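Local atomic coordinates of first ORF in transposon ISC1904 (Sulfolobus solfataricus, PDB entry 3ILX), a protein that probably binds DNA and helps exchange DNA strands as a resolvase-type serine recombinase of a transposon, this chain being its resolvase-like domain. Residues A[4-9]-A[53-58]; A[57-62]-A[90-95]; A[66-71]-A[95-100]. All blocks are in the same frame, centred on the assembly; numbering follows the deposited sequence.

All three contacts are built on one parallel four-stranded sheet, ordered 36-41, 4-11, 64-69, 93-96. Contact 1 lays helix 50-60 against strand 4-11. Contact 2, whose centre is about 8 Å from that of contact 1, takes up the last turn of the same helix and fastens it to the residues leading into edge strand 93-96. Contact 3 pairs that edge strand with 64-69, its centre about 13 Å from contact 1 and about 15 Å from contact 2. Strand 64-69 also bonds to strand 4-11 (I6 O to I68 N, 2.8 Å), joining contacts 1 and 3, while E93 and R66 form a salt bridge between contacts 2 and 3. Contacts 1 and 2 reach the second subunit.

Contact 1: A[4-9]-A[53-58]; sequences KVILYA and LKLLRM
L55 projects from helix 50-60 with its two methyls divided between two side chains of strand 4-9. CD1 meets the end of I6, with I6 CD1 at 3.8 Å, the two side chains sliding past each other in opposite directions. CD2 approaches Y8 obliquely, 3.7 Å from ring atom CD1, and also lies near Y8 CB at the root of the ring. The leucine's CG stands anti to the backbone N (chi1 179°), a setting that carries the fork out toward the strand. I6 reaches back with its CG1-CD1 arm, and its CD1 has a second neighbour in the selenium of selenomethionine M58, at 4.0 Å. A bend at chi3 (82°) brings M58 CE round to the same methyl and within 4.3 Å of K4 CG, at the outer margin of the contact. I6 and Y8, two residues apart on the strand, thus face the helix together.

This is the helix-on-sheet packing of an alpha/beta domain of the resolvase family: the short segments run roughly antiparallel, their directions 149° apart and their axes 10.9 Å apart, with no hydrogen bond between them. I38 of the neighbouring strand touches I6, Y8 and L55, and V64 lies against I6 and M58, extending the apolar layer both ways. Beyond that layer, the Y8 hydroxyl is hydrogen-bonded to D40 and R49, which tie down the far end of the ring.

Contact 2: A[57-62]-A[90-95]; sequences RMILNN and HNCEIV
H90 and N62 meet through a single strong bond, ND1 donating to N62 OD1 at 2.8 Å and 165°. The oxygen lies almost in the imidazole plane, but the N-H arrives from above the amide plane, 43° out of it, and the two planes are inclined to each other. Over one face of the ring sits L60 CA, 3.9 Å from the centroid and only 10° off its normal, a CH-pi contact made by the backbone carbon. The leucine side chain then runs on to bring CD2 within 3.7 Å of H90 NE2. At the root of the ring, H90 CB lies 3.4 Å from the carbonyl O of I59, while I59 CG2 touches H90 CB and C92 CB and its CG1 lies 4.1 Å from C92 SG.

What places the asparagine is the end of helix 50-60. N62, with positive phi, is the C-prime residue of a Schellman motif, in which its own N bonds to I59 O and E63 N to M58 O. Its first torsion keeps CG beside the backbone N and brings the amide to the histidine's edge. OD1 also accepts from a water, whose further link to N91 ND2 is unusually short and so doubtful.

Farther out, V64 packs on I59 and C92, and C87 of helix 80-89 lies against C92. The ring's other nitrogen, NE2, is hydrogen-bonded across the dimer interface to NE2 of H90 of the second subunit, where the two rings meet with their planes steeply inclined.

Contact 3: A[66-71]-A[95-100]; sequences RVITAY and VVLNQE
I68 and V95 lie side by side and point the same way from the sheet, I68 CG1 4.0 Å from V95 CB. Their neighbours T69 and V96 repeat the arrangement on the other face, T69 CG2 meeting V96 CG1 at 3.8 Å. The isoleucine splits its contacts: CG1, anti to the carbonyl carbon (chi1 -57°), goes to V95, while CG2 reaches forward to L97 CD2, 3.7 Å away, where the two side chains meet at a slant. V95 CG2 is flanked by the CG and CD of R66, whose NE is held in a salt bridge with E93. The T69 hydroxyl is hydrogen-bonded to the carbonyl O of Y8 on the neighbouring strand 4-11.

These pairs belong to two adjacent parallel strands, 64-69 and the edge strand 93-96, joined through helices 72-75 and 80-89 in a beta-alpha-beta unit of the resolvase-like domain. V95 is gripped through both its backbone N and its O: the N donates to V67 O at 2.7 Å (174°), and the O receives T69 N. L97 N to T69 O carries the pairing on past the end of the regular strand.

The two segments then stay together as loops. N98 N donates to A70 O at 2.9 Å, less straight at 140°, with the donor tilted from the carbonyl plane. Y71 CB sits 3.3 Å from N98 O and near E100 O, and Y71 CA makes a CA-H...O contact with N98 O. N98 OD1 accepts from E100 N, closing an Asx turn that folds the second loop beside Y71. Y26, L27 and Q30 of helix 19-30 pack against L97, and P72 touches V96.

Contact 1: A[4-9]-A[53-58]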
loop_
_atom_site.group_PDB
_atom_site.type_symbol
_atom_site.label_atom_id
_atom_site.label_comp_id
_atom_site.label_asym_id
_atom_site.label_seq_id
_atom_site.Cartn_x
_atom_site.Cartn_y
_atom_site.Cartn_z
ATOM N N LYS A 4 10.298 -11.446 -19.982
ATOM C CA LYS A 4 9.011 -12.156 -19.968
ATOM C C LYS A 4 7.759 -11.263 -20.006
ATOM O O LYS A 4 7.699 -10.220 -19.350
ATOM C CB LYS A 4 8.940 -13.085 -18.739
ATOM C CG LYS A 4 10.129 -14.085 -18.579
ATOM C CD LYS A 4 10.021 -15.275 -19.503
ATOM C CE LYS A 4 11.081 -16.332 -19.180
ATOM N NZ LYS A 4 12.365 -16.204 -19.993
ATOM N N VAL A 5 6.758 -11.700 -20.763
ATOM C CA VAL A 5 5.440 -11.089 -20.765
ATOM C C VAL A 5 4.486 -11.921 -19.936
ATOM O O VAL A 5 4.213 -13.079 -20.255
ATOM C CB VAL A 5 4.861 -10.905 -22.191
ATOM C CG1 VAL A 5 3.487 -10.294 -22.099
ATOM C CG2 VAL A 5 5.754 -9.995 -22.993
ATOM N N ILE A 6 3.966 -11.303 -18.881
ATOM C CA ILE A 6 3.239 -12.015 -17.834
ATOM C C ILE A 6 1.832 -11.462 -17.621
ATOM O O ILE A 6 1.643 -10.232 -17.443
ATOM C CB ILE A 6 3.989 -11.894 -16.496
ATOM C CG1 ILE A 6 5.442 -12.410 -16.626
ATOM C CG2 ILE A 6 3.269 -12.658 -15.390
ATOM C CD1 ILE A 6 6.241 -12.315 -15.275
ATOM N N LEU A 7 0.850 -12.358 -17.605
ATOM C CA LEU A 7 -0.515 -12.012 -17.229
ATOM C C LEU A 7 -0.704 -12.270 -15.736
ATOM O O LEU A 7 -0.335 -13.323 -15.222
ATOM C CB LEU A 7 -1.516 -12.820 -18.041
ATOM C CG LEU A 7 -1.249 -12.862 -19.543
ATOM C CD1 LEU A 7 -2.290 -13.699 -20.237
ATOM C CD2 LEU A 7 -1.215 -11.459 -20.130
ATOM N N TYR A 8 -1.254 -11.289 -15.034
ATOM C CA TYR A 8 -1.496 -11.481 -13.621
ATOM C C TYR A 8 -2.996 -11.400 -13.355
ATOM O O TYR A 8 -3.644 -10.418 -13.701
ATOM C CB TYR A 8 -0.743 -10.469 -12.763
ATOM C CG TYR A 8 -1.024 -10.757 -11.301
ATOM C CD1 TYR A 8 -0.294 -11.712 -10.621
ATOM C CD2 TYR A 8 -2.083 -10.132 -10.630
ATOM C CE1 TYR A 8 -0.561 -12.021 -9.306
ATOM C CE2 TYR A 8 -2.354 -10.431 -9.281
ATOM C CZ TYR A 8 -1.600 -11.373 -8.635
ATOM O OH TYR A 8 -1.861 -11.678 -7.290
ATOM N N ALA A 9 -3.553 -12.431 -12.732
ATOM C CA ALA A 9 -4.984 -12.420 -12.458
ATOM C C ALA A 9 -5.228 -12.769 -10.998
ATOM O O ALA A 9 -4.503 -13.565 -10.435
ATOM C CB ALA A 9 -5.719 -13.408 -13.362
ATOM N N LEU A 53 4.125 -12.226 -4.945
ATOM C CA LEU A 53 5.512 -12.246 -4.483
ATOM C C LEU A 53 6.485 -12.823 -5.526
ATOM O O LEU A 53 7.560 -12.248 -5.741
ATOM C CB LEU A 53 5.637 -12.992 -3.154
ATOM C CG LEU A 53 4.998 -12.302 -1.958
ATOM C CD1 LEU A 53 5.106 -13.198 -0.707
ATOM C CD2 LEU A 53 5.671 -10.933 -1.728
ATOM N N LYS A 54 6.096 -13.922 -6.187
ATOM C CA LYS A 54 6.881 -14.458 -7.315
ATOM C C LYS A 54 7.059 -13.358 -8.374
ATOM O O LYS A 54 8.182 -13.055 -8.815
ATOM C CB LYS A 54 6.210 -15.690 -7.916
ATOM C CG LYS A 54 6.898 -16.241 -9.172
ATOM C CD LYS A 54 6.070 -17.377 -9.771
ATOM C CE LYS A 54 6.493 -17.716 -11.213
ATOM N NZ LYS A 54 7.837 -18.347 -11.195
ATOM N N LEU A 55 5.950 -12.732 -8.737
ATOM C CA LEU A 55 5.954 -11.666 -9.719
ATOM C C LEU A 55 6.873 -10.495 -9.340
ATOM O O LEU A 55 7.675 -10.063 -10.157
ATOM C CB LEU A 55 4.524 -11.163 -9.971
ATOM C CG LEU A 55 4.320 -10.015 -10.969
ATOM C CD1 LEU A 55 5.002 -10.263 -12.338
ATOM C CD2 LEU A 55 2.795 -9.747 -11.157
ATOM N N LEU A 56 6.699 -9.956 -8.130
ATOM C CA LEU A 56 7.506 -8.830 -7.647
ATOM C C LEU A 56 9.009 -9.158 -7.672
ATOM O O LEU A 56 9.838 -8.317 -8.053
ATOM C CB LEU A 56 7.086 -8.457 -6.213
ATOM C CG LEU A 56 7.893 -7.413 -5.444
ATOM C CD1 LEU A 56 7.890 -6.137 -6.244
ATOM C CD2 LEU A 56 7.260 -7.164 -4.064
ATOM N N ARG A 57 9.362 -10.362 -7.227
ATOM C CA ARG A 57 10.749 -10.791 -7.238
ATOM C C ARG A 57 11.271 -10.938 -8.661
ATOM O O ARG A 57 12.411 -10.586 -8.936
ATOM C CB ARG A 57 10.929 -12.086 -6.441
ATOM C CG ARG A 57 10.744 -11.838 -4.963
ATOM C CD ARG A 57 10.435 -13.100 -4.174
ATOM N NE ARG A 57 10.100 -12.712 -2.804
ATOM C CZ ARG A 57 9.531 -13.500 -1.899
ATOM N NH1 ARG A 57 9.194 -14.747 -2.206
ATOM N NH2 ARG A 57 9.296 -13.033 -0.682
HETATM N N MSE A 58 10.433 -11.427 -9.571
HETATM C CA MSE A 58 10.870 -11.537 -10.952
HETATM C C MSE A 58 11.156 -10.161 -11.566
HETATM O O MSE A 58 12.127 -10.010 -12.291
HETATM C CB MSE A 58 9.837 -12.280 -11.799
HETATM C CG MSE A 58 9.825 -13.774 -11.569
HETATM SE SE MSE A 58 8.414 -14.523 -12.692
HETATM C CE MSE A 58 9.427 -14.621 -14.370
#

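Contact 2: A[57-62]-A[90-95]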
loop_
_atom_site.group_PDB
_atom_site.type_symbol
_atom_site.label_atom_id
_atom_site.label_comp_id
_atom_site.label_asym_id
_atom_site.label_seq_id
_atom_site.Cartn_x
_atom_site.Cartn_y
_atom_site.Cartn_z
ATOM N N ARG A 57 9.362 -10.362 -7.227
ATOM C CA ARG A 57 10.749 -10.791 -7.238
ATOM C C ARG A 57 11.271 -10.938 -8.661
ATOM O O ARG A 57 12.411 -10.586 -8.936
ATOM C CB ARG A 57 10.929 -12.086 -6.441
ATOM C CG ARG A 57 10.744 -11.838 -4.963
ATOM C CD ARG A 57 10.435 -13.100 -4.174
ATOM N NE ARG A 57 10.100 -12.712 -2.804
ATOM C CZ ARG A 57 9.531 -13.500 -1.899
ATOM N NH1 ARG A 57 9.194 -14.747 -2.206
ATOM N NH2 ARG A 57 9.296 -13.033 -0.682
HETATM N N MSE A 58 10.433 -11.427 -9.571
HETATM C CA MSE A 58 10.870 -11.537 -10.952
HETATM C C MSE A 58 11.156 -10.161 -11.566
HETATM O O MSE A 58 12.127 -10.010 -12.291
HETATM C CB MSE A 58 9.837 -12.280 -11.799
HETATM C CG MSE A 58 9.825 -13.774 -11.569
HETATM SE SE MSE A 58 8.414 -14.523 -12.692
HETATM C CE MSE A 58 9.427 -14.621 -14.370
ATOM N N ILE A 59 10.281 -9.189 -11.303
ATOM C CA ILE A 59 10.473 -7.827 -11.827
ATOM C C ILE A 59 11.795 -7.273 -11.308
ATOM O O ILE A 59 12.619 -6.770 -12.075
ATOM C CB ILE A 59 9.318 -6.886 -11.414
ATOM C CG1 ILE A 59 8.013 -7.314 -12.083
ATOM C CG2 ILE A 59 9.636 -5.403 -11.756
ATOM C CD1 ILE A 59 6.740 -6.704 -11.448
ATOM N N LEU A 60 11.983 -7.391 -9.994
ATOM C CA LEU A 60 13.170 -6.922 -9.295
ATOM C C LEU A 60 14.446 -7.622 -9.755
ATOM O O LEU A 60 15.537 -7.039 -9.667
ATOM C CB LEU A 60 13.002 -7.101 -7.784
ATOM C CG LEU A 60 12.057 -6.132 -7.060
ATOM C CD1 LEU A 60 11.679 -6.661 -5.646
ATOM C CD2 LEU A 60 12.664 -4.726 -6.995
ATOM N N ASN A 61 14.305 -8.861 -10.233
ATOM C CA ASN A 61 15.414 -9.617 -10.806
ATOM C C ASN A 61 15.562 -9.417 -12.326
ATOM O O ASN A 61 16.267 -10.169 -12.988
ATOM C CB ASN A 61 15.306 -11.100 -10.461
ATOM C CG ASN A 61 16.652 -11.853 -10.641
ATOM O OD1 ASN A 61 17.739 -11.271 -10.526
ATOM N ND2 ASN A 61 16.572 -13.137 -10.939
ATOM N N ASN A 62 14.886 -8.410 -12.864
ATOM C CA ASN A 62 14.991 -8.067 -14.276
ATOM C C ASN A 62 14.558 -9.185 -15.209
ATOM O O ASN A 62 15.153 -9.367 -16.252
ATOM C CB ASN A 62 16.429 -7.626 -14.629
ATOM C CG ASN A 62 16.876 -6.424 -13.821
ATOM O OD1 ASN A 62 16.163 -5.426 -13.749
ATOM N ND2 ASN A 62 18.029 -6.530 -13.175
ATOM N N HIS A 90 13.054 -1.122 -13.432
ATOM C CA HIS A 90 13.449 -2.469 -13.886
ATOM C C HIS A 90 12.977 -2.839 -15.285
ATOM O O HIS A 90 12.757 -4.026 -15.584
ATOM C CB HIS A 90 12.996 -3.521 -12.886
ATOM C CG HIS A 90 13.817 -3.539 -11.650
ATOM N ND1 HIS A 90 14.986 -4.259 -11.553
ATOM C CD2 HIS A 90 13.664 -2.900 -10.469
ATOM C CE1 HIS A 90 15.512 -4.077 -10.357
ATOM N NE2 HIS A 90 14.728 -3.258 -9.677
ATOM N N ASN A 91 12.814 -1.809 -16.120
ATOM C CA ASN A 91 12.553 -1.959 -17.545
ATOM C C ASN A 91 11.298 -2.761 -17.808
ATOM O O ASN A 91 11.190 -3.506 -18.780
ATOM C CB ASN A 91 13.788 -2.538 -18.256
ATOM C CG ASN A 91 15.007 -1.661 -18.078
ATOM O OD1 ASN A 91 14.926 -0.441 -18.242
ATOM N ND2 ASN A 91 16.136 -2.265 -17.703
ATOM N N CYS A 92 10.330 -2.530 -16.934
ATOM C CA CYS A 92 9.091 -3.247 -16.931
ATOM C C CYS A 92 7.938 -2.238 -16.969
ATOM O O CYS A 92 8.000 -1.177 -16.355
ATOM C CB CYS A 92 9.025 -4.081 -15.638
ATOM S SG CYS A 92 7.679 -5.228 -15.636
ATOM N N GLU A 93 6.880 -2.598 -17.672
ATOM C CA GLU A 93 5.693 -1.766 -17.808
ATOM C C GLU A 93 4.515 -2.580 -17.301
ATOM O O GLU A 93 4.415 -3.753 -17.591
ATOM C CB GLU A 93 5.545 -1.424 -19.285
ATOM C CG GLU A 93 4.172 -1.285 -19.830
ATOM C CD GLU A 93 4.203 -1.131 -21.342
ATOM O OE1 GLU A 93 5.010 -1.848 -22.024
ATOM O OE2 GLU A 93 3.431 -0.279 -21.855
ATOM N N ILE A 94 3.672 -1.986 -16.472
ATOM C CA ILE A 94 2.434 -2.631 -16.053
ATOM C C ILE A 94 1.395 -2.095 -17.007
ATOM O O ILE A 94 1.290 -0.891 -17.152
ATOM C CB ILE A 94 2.013 -2.243 -14.647
ATOM C CG1 ILE A 94 2.953 -2.836 -13.601
ATOM C CG2 ILE A 94 0.607 -2.735 -14.334
ATOM C CD1 ILE A 94 3.091 -1.864 -12.414
ATOM N N VAL A 95 0.652 -2.995 -17.644
ATOM C CA VAL A 95 -0.491 -2.650 -18.493
ATOM C C VAL A 95 -1.768 -3.081 -17.790
ATOM O O VAL A 95 -1.883 -4.230 -17.320
ATOM C CB VAL A 95 -0.431 -3.326 -19.886
ATOM C CG1 VAL A 95 -1.650 -2.864 -20.802
ATOM C CG2 VAL A 95 0.875 -3.003 -20.543
HETATM O O HOH W 1 15.939 -4.378 -16.311
#

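Contact 3: A[66-71]-A[95-100]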
loop_
_atom_site.group_PDB
_atom_site.type_symbol
_atom_site.label_atom_id
_atom_site.label_comp_id
_atom_site.label_asym_id
_atom_site.label_seq_id
_atom_site.Cartn_x
_atom_site.Cartn_y
_atom_site.Cartn_z
ATOM N N ARG A 66 6.916 -6.999 -19.298
ATOM C CA ARG A 66 5.566 -6.451 -19.245
ATOM C C ARG A 66 4.625 -7.306 -18.364
ATOM O O ARG A 66 4.667 -8.538 -18.425
ATOM C CB ARG A 66 5.044 -6.350 -20.685
ATOM C CG ARG A 66 3.827 -5.537 -20.827
ATOM C CD ARG A 66 3.478 -5.381 -22.297
ATOM N NE ARG A 66 4.272 -4.383 -23.009
ATOM C CZ ARG A 66 4.085 -4.078 -24.296
ATOM N NH1 ARG A 66 3.147 -4.705 -25.002
ATOM N NH2 ARG A 66 4.833 -3.157 -24.890
ATOM N N VAL A 67 3.819 -6.660 -17.530
ATOM C CA VAL A 67 2.781 -7.361 -16.761
ATOM C C VAL A 67 1.437 -6.806 -17.224
ATOM O O VAL A 67 1.249 -5.586 -17.198
ATOM C CB VAL A 67 2.847 -7.060 -15.259
ATOM C CG1 VAL A 67 1.782 -7.890 -14.497
ATOM C CG2 VAL A 67 4.271 -7.270 -14.708
ATOM N N ILE A 68 0.523 -7.689 -17.613
ATOM C CA ILE A 68 -0.829 -7.290 -18.013
ATOM C C ILE A 68 -1.845 -7.780 -16.964
ATOM O O ILE A 68 -1.801 -8.919 -16.503
ATOM C CB ILE A 68 -1.192 -7.761 -19.430
ATOM C CG1 ILE A 68 -0.165 -7.227 -20.462
ATOM C CG2 ILE A 68 -2.621 -7.294 -19.814
ATOM C CD1 ILE A 68 0.881 -8.184 -20.837
ATOM N N THR A 69 -2.707 -6.864 -16.540
ATOM C CA THR A 69 -3.711 -7.185 -15.540
ATOM C C THR A 69 -4.999 -6.491 -15.973
ATOM O O THR A 69 -4.960 -5.567 -16.827
ATOM C CB THR A 69 -3.160 -6.881 -14.082
ATOM O OG1 THR A 69 -3.978 -7.522 -13.100
ATOM C CG2 THR A 69 -3.054 -5.400 -13.818
ATOM N N ALA A 70 -6.145 -6.976 -15.480
ATOM C CA ALA A 70 -7.447 -6.435 -15.914
ATOM C C ALA A 70 -7.689 -4.961 -15.523
ATOM O O ALA A 70 -8.234 -4.159 -16.306
ATOM C CB ALA A 70 -8.586 -7.333 -15.410
ATOM N N TYR A 71 -7.305 -4.628 -14.295
ATOM C CA TYR A 71 -7.331 -3.262 -13.777
ATOM C C TYR A 71 -6.391 -3.155 -12.561
ATOM O O TYR A 71 -5.917 -4.195 -12.034
ATOM C CB TYR A 71 -8.776 -2.785 -13.486
ATOM C CG TYR A 71 -9.675 -3.851 -12.888
ATOM C CD1 TYR A 71 -9.724 -4.034 -11.501
ATOM C CD2 TYR A 71 -10.472 -4.679 -13.698
ATOM C CE1 TYR A 71 -10.550 -4.992 -10.928
ATOM C CE2 TYR A 71 -11.284 -5.671 -13.125
ATOM C CZ TYR A 71 -11.302 -5.820 -11.732
ATOM O OH TYR A 71 -12.091 -6.771 -11.099
ATOM N N VAL A 95 0.652 -2.995 -17.644
ATOM C CA VAL A 95 -0.491 -2.650 -18.493
ATOM C C VAL A 95 -1.768 -3.081 -17.790
ATOM O O VAL A 95 -1.883 -4.230 -17.320
ATOM C CB VAL A 95 -0.431 -3.326 -19.886
ATOM C CG1 VAL A 95 -1.650 -2.864 -20.802
ATOM C CG2 VAL A 95 0.875 -3.003 -20.543
ATOM N N VAL A 96 -2.704 -2.147 -17.672
ATOM C CA VAL A 96 -4.013 -2.426 -17.106
ATOM C C VAL A 96 -4.967 -2.295 -18.278
ATOM O O VAL A 96 -4.876 -1.324 -19.052
ATOM C CB VAL A 96 -4.366 -1.493 -15.881
ATOM C CG1 VAL A 96 -3.439 -1.760 -14.678
ATOM C CG2 VAL A 96 -4.257 -0.015 -16.230
ATOM N N LEU A 97 -5.830 -3.285 -18.483
ATOM C CA LEU A 97 -6.718 -3.258 -19.652
ATOM C C LEU A 97 -7.809 -2.225 -19.455
ATOM O O LEU A 97 -8.392 -1.720 -20.410
ATOM C CB LEU A 97 -7.358 -4.624 -19.911
ATOM C CG LEU A 97 -6.411 -5.783 -20.209
ATOM C CD1 LEU A 97 -7.248 -7.017 -20.507
ATOM C CD2 LEU A 97 -5.471 -5.454 -21.353
ATOM N N ASN A 98 -8.100 -1.931 -18.202
ATOM C CA ASN A 98 -8.951 -0.817 -17.908
ATOM C C ASN A 98 -8.332 0.010 -16.767
ATOM O O ASN A 98 -7.835 -0.555 -15.778
ATOM C CB ASN A 98 -10.364 -1.304 -17.574
ATOM C CG ASN A 98 -11.405 -0.209 -17.759
ATOM O OD1 ASN A 98 -11.373 0.835 -17.079
ATOM N ND2 ASN A 98 -12.318 -0.425 -18.700
ATOM N N GLN A 99 -8.346 1.341 -16.937
ATOM C CA GLN A 99 -7.827 2.278 -15.933
ATOM C C GLN A 99 -8.635 2.213 -14.636
ATOM O O GLN A 99 -8.073 2.287 -13.551
ATOM C CB GLN A 99 -7.822 3.729 -16.483
ATOM C CG GLN A 99 -6.722 3.987 -17.545
ATOM C CD GLN A 99 -5.311 3.915 -16.950
ATOM O OE1 GLN A 99 -5.026 4.553 -15.943
ATOM N NE2 GLN A 99 -4.423 3.142 -17.578
ATOM N N GLU A 100 -9.951 2.065 -14.765
ATOM C CA GLU A 100 -10.824 2.003 -13.598
ATOM C C GLU A 100 -11.071 0.569 -13.151
ATOM O O GLU A 100 -11.413 -0.314 -13.960
ATOM C CB GLU A 100 -12.164 2.661 -13.889
ATOM C CG GLU A 100 -12.144 4.156 -13.632
ATOM C CD GLU A 100 -13.048 4.913 -14.576
ATOM O OE1 GLU A 100 -13.501 4.310 -15.573
ATOM O OE2 GLU A 100 -13.317 6.113 -14.322
#